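Local atomic coordinates of formiminoglutamase (Trypanosoma cruzi, PDB entry 4MYK), a protein that hydrolyses N-formimino-L-glutamate to L-glutamate and formamide, acting as a manganese-dependent enzyme of the arginase/deacetylase α/β fold. Residues N122-L133 against G163-S174. The protein carries 1 engineered substitution. Sequence-based numbering, arbitrary orientation.
Sequences NDQSAPNGRAML and GTPFRQLLEESS
In the arginase/deacetylase α/β fold, helices 125-133 and 165-170 belong to two consecutive beta-alpha-beta crossovers (strands 114-119 to 141-145, and 141-145 to 180-185) and pack side by side, with L169 set into the first and P165 against its start. Their axes approach to 8.5 Å at 26°, a nearly parallel pairing. L169 is a knob in the hole formed by S125, A126, G129 and R130: CD2 lies 3.6 Å from A126 O, while CD1 faces S125 O and G129 CA. At the manganese end, P165 CG rests 3.4 Å from backbone O of N122, a residue whose side chain lies at the manganese site, and F166 CZ meets S125 CB obliquely. D123 OD1 accepts a weak hydrogen bond from G163 N (3.0 Å). Toward the other end, a water bridges R130 and E172: NH1 of R130 donates to it at 3.0 Å, in the guanidinium plane, and it donates to OE2 of E172 at 2.6 Å. A126 O lies over one guanidinium face, and R130 NE is salt-bridged to E102. With CG of E172 anti to its carbonyl carbon (chi1 -68°), CG lies 3.4 Å from L133 CD1, and the bend at chi2 (-78°) turns the carboxylate to the water. S125 and F166 both reach S234 of strand 231-236, placing the pair over one sheet face; N128 and M132 rest on strands 231-236 and 274-280, and P127, N128 and A131 meet helix 94-110.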
loop_
_atom_site.group_PDB
_atom_site.type_symbol
_atom_site.label_atom_id
_atom_site.label_comp_id
_atom_site.label_asym_id
_atom_site.label_seq_id
_atom_site.Cartn_x
_atom_site.Cartn_y
_atom_site.Cartn_z
ATOM N N ASN A 122 -18.680 -13.490 7.099
ATOM C CA ASN A 122 -19.104 -14.142 5.850
ATOM C C ASN A 122 -20.449 -14.850 5.922
ATOM O O ASN A 122 -21.169 -14.958 4.913
ATOM C CB ASN A 122 -18.071 -15.196 5.412
ATOM C CG ASN A 122 -16.718 -14.602 5.036
ATOM O OD1 ASN A 122 -16.627 -13.565 4.372
ATOM N ND2 ASN A 122 -15.657 -15.284 5.439
ATOM N N ASP A 123 -20.769 -15.358 7.108
ATOM C CA ASP A 123 -21.894 -16.286 7.273
ATOM C C ASP A 123 -23.265 -15.674 6.945
ATOM O O ASP A 123 -24.212 -16.392 6.624
ATOM C CB ASP A 123 -21.873 -16.905 8.669
ATOM C CG ASP A 123 -20.716 -17.885 8.849
ATOM O OD1 ASP A 123 -20.635 -18.523 9.922
ATOM O OD2 ASP A 123 -19.891 -18.031 7.920
ATOM N N GLN A 124 -23.346 -14.346 7.008
ATOM C CA GLN A 124 -24.544 -13.611 6.632
ATOM C C GLN A 124 -24.966 -13.904 5.187
ATOM O O GLN A 124 -26.134 -13.741 4.831
ATOM C CB GLN A 124 -24.301 -12.108 6.802
ATOM C CG GLN A 124 -23.385 -11.492 5.732
ATOM C CD GLN A 124 -23.201 -10.000 5.911
ATOM O OE1 GLN A 124 -23.778 -9.395 6.812
ATOM N NE2 GLN A 124 -22.393 -9.397 5.057
ATOM N N SER A 125 -24.010 -14.328 4.361
ATOM C CA SER A 125 -24.251 -14.505 2.937
ATOM C C SER A 125 -25.203 -15.652 2.652
ATOM O O SER A 125 -25.898 -15.643 1.640
ATOM C CB SER A 125 -22.940 -14.737 2.203
ATOM O OG SER A 125 -21.990 -13.750 2.556
ATOM N N ALA A 126 -25.232 -16.642 3.541
ATOM C CA ALA A 126 -26.142 -17.768 3.371
ATOM C C ALA A 126 -27.609 -17.316 3.449
ATOM O O ALA A 126 -28.373 -17.533 2.509
ATOM C CB ALA A 126 -25.835 -18.873 4.369
ATOM N N PRO A 127 -28.000 -16.660 4.560
ATOM C CA PRO A 127 -29.351 -16.094 4.673
ATOM C C PRO A 127 -29.687 -15.195 3.489
ATOM O O PRO A 127 -30.768 -15.287 2.911
ATOM C CB PRO A 127 -29.263 -15.245 5.943
ATOM C CG PRO A 127 -28.193 -15.861 6.746
ATOM C CD PRO A 127 -27.198 -16.415 5.776
ATOM N N ASN A 128 -28.751 -14.314 3.152
ATOM C CA ASN A 128 -28.901 -13.373 2.048
ATOM C C ASN A 128 -29.181 -14.046 0.708
ATOM O O ASN A 128 -30.047 -13.616 -0.044
ATOM C CB ASN A 128 -27.645 -12.507 1.937
ATOM C CG ASN A 128 -27.523 -11.517 3.071
ATOM O OD1 ASN A 128 -28.479 -11.274 3.803
ATOM N ND2 ASN A 128 -26.348 -10.921 3.211
ATOM N N GLY A 129 -28.432 -15.100 0.416
ATOM C CA GLY A 129 -28.638 -15.865 -0.795
ATOM C C GLY A 129 -29.980 -16.577 -0.843
ATOM O O GLY A 129 -30.621 -16.623 -1.894
ATOM N N ARG A 130 -30.403 -17.147 0.283
ATOM C CA ARG A 130 -31.705 -17.815 0.346
ATOM C C ARG A 130 -32.852 -16.826 0.136
ATOM O O ARG A 130 -33.842 -17.140 -0.531
ATOM C CB ARG A 130 -31.866 -18.576 1.662
ATOM C CG ARG A 130 -31.040 -19.850 1.726
ATOM C CD ARG A 130 -31.373 -20.686 2.945
ATOM N NE ARG A 130 -31.082 -19.994 4.199
ATOM C CZ ARG A 130 -29.906 -20.031 4.814
ATOM N NH1 ARG A 130 -28.902 -20.716 4.275
ATOM N NH2 ARG A 130 -29.736 -19.384 5.962
ATOM N N ALA A 131 -32.712 -15.632 0.709
ATOM C CA ALA A 131 -33.618 -14.521 0.407
ATOM C C ALA A 131 -33.740 -14.286 -1.105
ATOM O O ALA A 131 -34.827 -13.982 -1.606
ATOM C CB ALA A 131 -33.165 -13.239 1.124
ATOM N N MET A 132 -32.620 -14.432 -1.819
ATOM C CA MET A 132 -32.586 -14.284 -3.277
ATOM C C MET A 132 -33.274 -15.447 -3.975
ATOM O O MET A 132 -34.043 -15.244 -4.908
ATOM C CB MET A 132 -31.149 -14.171 -3.800
ATOM C CG MET A 132 -30.454 -12.835 -3.540
ATOM S SD MET A 132 -31.041 -11.428 -4.510
ATOM C CE MET A 132 -30.587 -11.927 -6.183
ATOM N N LEU A 133 -32.981 -16.663 -3.521
ATOM C CA LEU A 133 -33.557 -17.870 -4.108
ATOM C C LEU A 133 -35.066 -17.956 -3.901
ATOM O O LEU A 133 -35.755 -18.679 -4.624
ATOM C CB LEU A 133 -32.892 -19.127 -3.541
ATOM C CG LEU A 133 -31.385 -19.303 -3.766
ATOM C CD1 LEU A 133 -30.897 -20.584 -3.086
ATOM C CD2 LEU A 133 -31.050 -19.304 -5.251
ATOM N N GLY A 163 -21.913 -21.002 8.862
ATOM C CA GLY A 163 -20.918 -21.980 8.454
ATOM C C GLY A 163 -20.810 -22.087 6.943
ATOM O O GLY A 163 -21.818 -22.296 6.278
ATOM N N THR A 164 -19.598 -21.956 6.402
ATOM C CA THR A 164 -19.369 -22.006 4.953
ATOM C C THR A 164 -20.605 -21.645 4.120
ATOM O O THR A 164 -21.299 -22.525 3.602
ATOM C CB THR A 164 -18.796 -23.370 4.498
ATOM O OG1 THR A 164 -17.462 -23.528 5.010
ATOM C CG2 THR A 164 -18.729 -23.424 2.998
ATOM N N PRO A 165 -20.879 -20.337 3.981
ATOM C CA PRO A 165 -22.117 -19.818 3.370
ATOM C C PRO A 165 -22.398 -20.265 1.923
ATOM O O PRO A 165 -23.562 -20.370 1.534
ATOM C CB PRO A 165 -21.927 -18.292 3.419
ATOM C CG PRO A 165 -20.458 -18.075 3.669
ATOM C CD PRO A 165 -20.000 -19.255 4.458
ATOM N N PHE A 166 -21.359 -20.522 1.138
ATOM C CA PHE A 166 -21.573 -20.789 -0.280
ATOM C C PHE A 166 -21.684 -22.272 -0.579
ATOM O O PHE A 166 -22.212 -22.678 -1.611
ATOM C CB PHE A 166 -20.521 -20.068 -1.122
ATOM C CG PHE A 166 -20.627 -18.579 -1.016
ATOM C CD1 PHE A 166 -21.699 -17.917 -1.591
ATOM C CD2 PHE A 166 -19.707 -17.847 -0.294
ATOM C CE1 PHE A 166 -21.825 -16.563 -1.486
ATOM C CE2 PHE A 166 -19.837 -16.473 -0.182
ATOM C CZ PHE A 166 -20.889 -15.835 -0.782
ATOM N N ARG A 167 -21.205 -23.081 0.349
ATOM C CA ARG A 167 -21.532 -24.494 0.328
ATOM C C ARG A 167 -23.043 -24.585 0.403
ATOM O O ARG A 167 -23.664 -25.284 -0.390
ATOM C CB ARG A 167 -20.872 -25.225 1.507
ATOM C CG ARG A 167 -21.201 -26.707 1.646
ATOM C CD ARG A 167 -21.245 -27.420 0.308
ATOM N NE ARG A 167 -20.157 -28.379 0.113
ATOM C CZ ARG A 167 -19.830 -29.360 0.955
ATOM N NH1 ARG A 167 -20.483 -29.533 2.097
ATOM N NH2 ARG A 167 -18.827 -30.171 0.654
ATOM N N GLN A 168 -23.623 -23.839 1.340
ATOM C CA GLN A 168 -25.061 -23.874 1.589
ATOM C C GLN A 168 -25.849 -23.510 0.362
ATOM O O GLN A 168 -26.904 -24.074 0.100
ATOM C CB GLN A 168 -25.446 -22.923 2.718
ATOM C CG GLN A 168 -25.066 -23.439 4.073
ATOM C CD GLN A 168 -25.514 -22.532 5.189
ATOM O OE1 GLN A 168 -24.689 -21.972 5.910
ATOM N NE2 GLN A 168 -26.829 -22.388 5.352
ATOM N N LEU A 169 -25.343 -22.548 -0.389
ATOM C CA LEU A 169 -26.062 -22.108 -1.561
ATOM C C LEU A 169 -25.872 -23.097 -2.725
ATOM O O LEU A 169 -26.824 -23.425 -3.433
ATOM C CB LEU A 169 -25.698 -20.653 -1.888
ATOM C CG LEU A 169 -25.957 -19.729 -0.672
ATOM C CD1 LEU A 169 -25.305 -18.341 -0.803
ATOM C CD2 LEU A 169 -27.469 -19.598 -0.311
ATOM N N LEU A 170 -24.662 -23.614 -2.899
ATOM C CA LEU A 170 -24.431 -24.625 -3.933
ATOM C C LEU A 170 -25.260 -25.880 -3.681
ATOM O O LEU A 170 -25.639 -26.584 -4.617
ATOM C CB LEU A 170 -22.951 -24.989 -4.021
ATOM C CG LEU A 170 -22.084 -23.881 -4.604
ATOM C CD1 LEU A 170 -20.613 -24.234 -4.468
ATOM C CD2 LEU A 170 -22.478 -23.628 -6.058
ATOM N N GLU A 171 -25.539 -26.152 -2.412
ATOM C CA GLU A 171 -26.344 -27.307 -2.045
ATOM C C GLU A 171 -27.842 -27.062 -2.228
ATOM O O GLU A 171 -28.648 -27.948 -1.944
ATOM C CB GLU A 171 -26.054 -27.747 -0.609
ATOM C CG GLU A 171 -24.662 -28.283 -0.397
ATOM C CD GLU A 171 -24.548 -29.114 0.863
ATOM O OE1 GLU A 171 -23.991 -28.612 1.864
ATOM O OE2 GLU A 171 -25.016 -30.275 0.852
ATOM N N GLU A 172 -28.216 -25.874 -2.701
ATOM C CA GLU A 172 -29.627 -25.552 -2.938
ATOM C C GLU A 172 -30.149 -26.138 -4.250
ATOM O O GLU A 172 -29.525 -25.982 -5.298
ATOM C CB GLU A 172 -29.842 -24.038 -2.937
ATOM C CG GLU A 172 -29.645 -23.369 -1.584
ATOM C CD GLU A 172 -30.827 -23.565 -0.664
ATOM O OE1 GLU A 172 -31.926 -23.898 -1.171
ATOM O OE2 GLU A 172 -30.653 -23.388 0.563
ATOM N N SER A 173 -31.299 -26.808 -4.180
ATOM C CA SER A 173 -31.961 -27.355 -5.364
ATOM C C SER A 173 -32.159 -26.286 -6.424
ATOM O O SER A 173 -31.847 -26.488 -7.599
ATOM C CB SER A 173 -33.338 -27.925 -5.002
ATOM O OG SER A 173 -33.243 -28.985 -4.070
ATOM N N SER A 174 -32.696 -25.151 -5.998
ATOM C CA SER A 174 -33.117 -24.104 -6.922
ATOM C C SER A 174 -31.963 -23.424 -7.659
ATOM O O SER A 174 -32.143 -22.926 -8.773
ATOM C CB SER A 174 -33.939 -23.064 -6.167
ATOM O OG SER A 174 -33.277 -22.698 -4.972
HETATM O O HOH W 1 -28.717 -22.080 1.640
#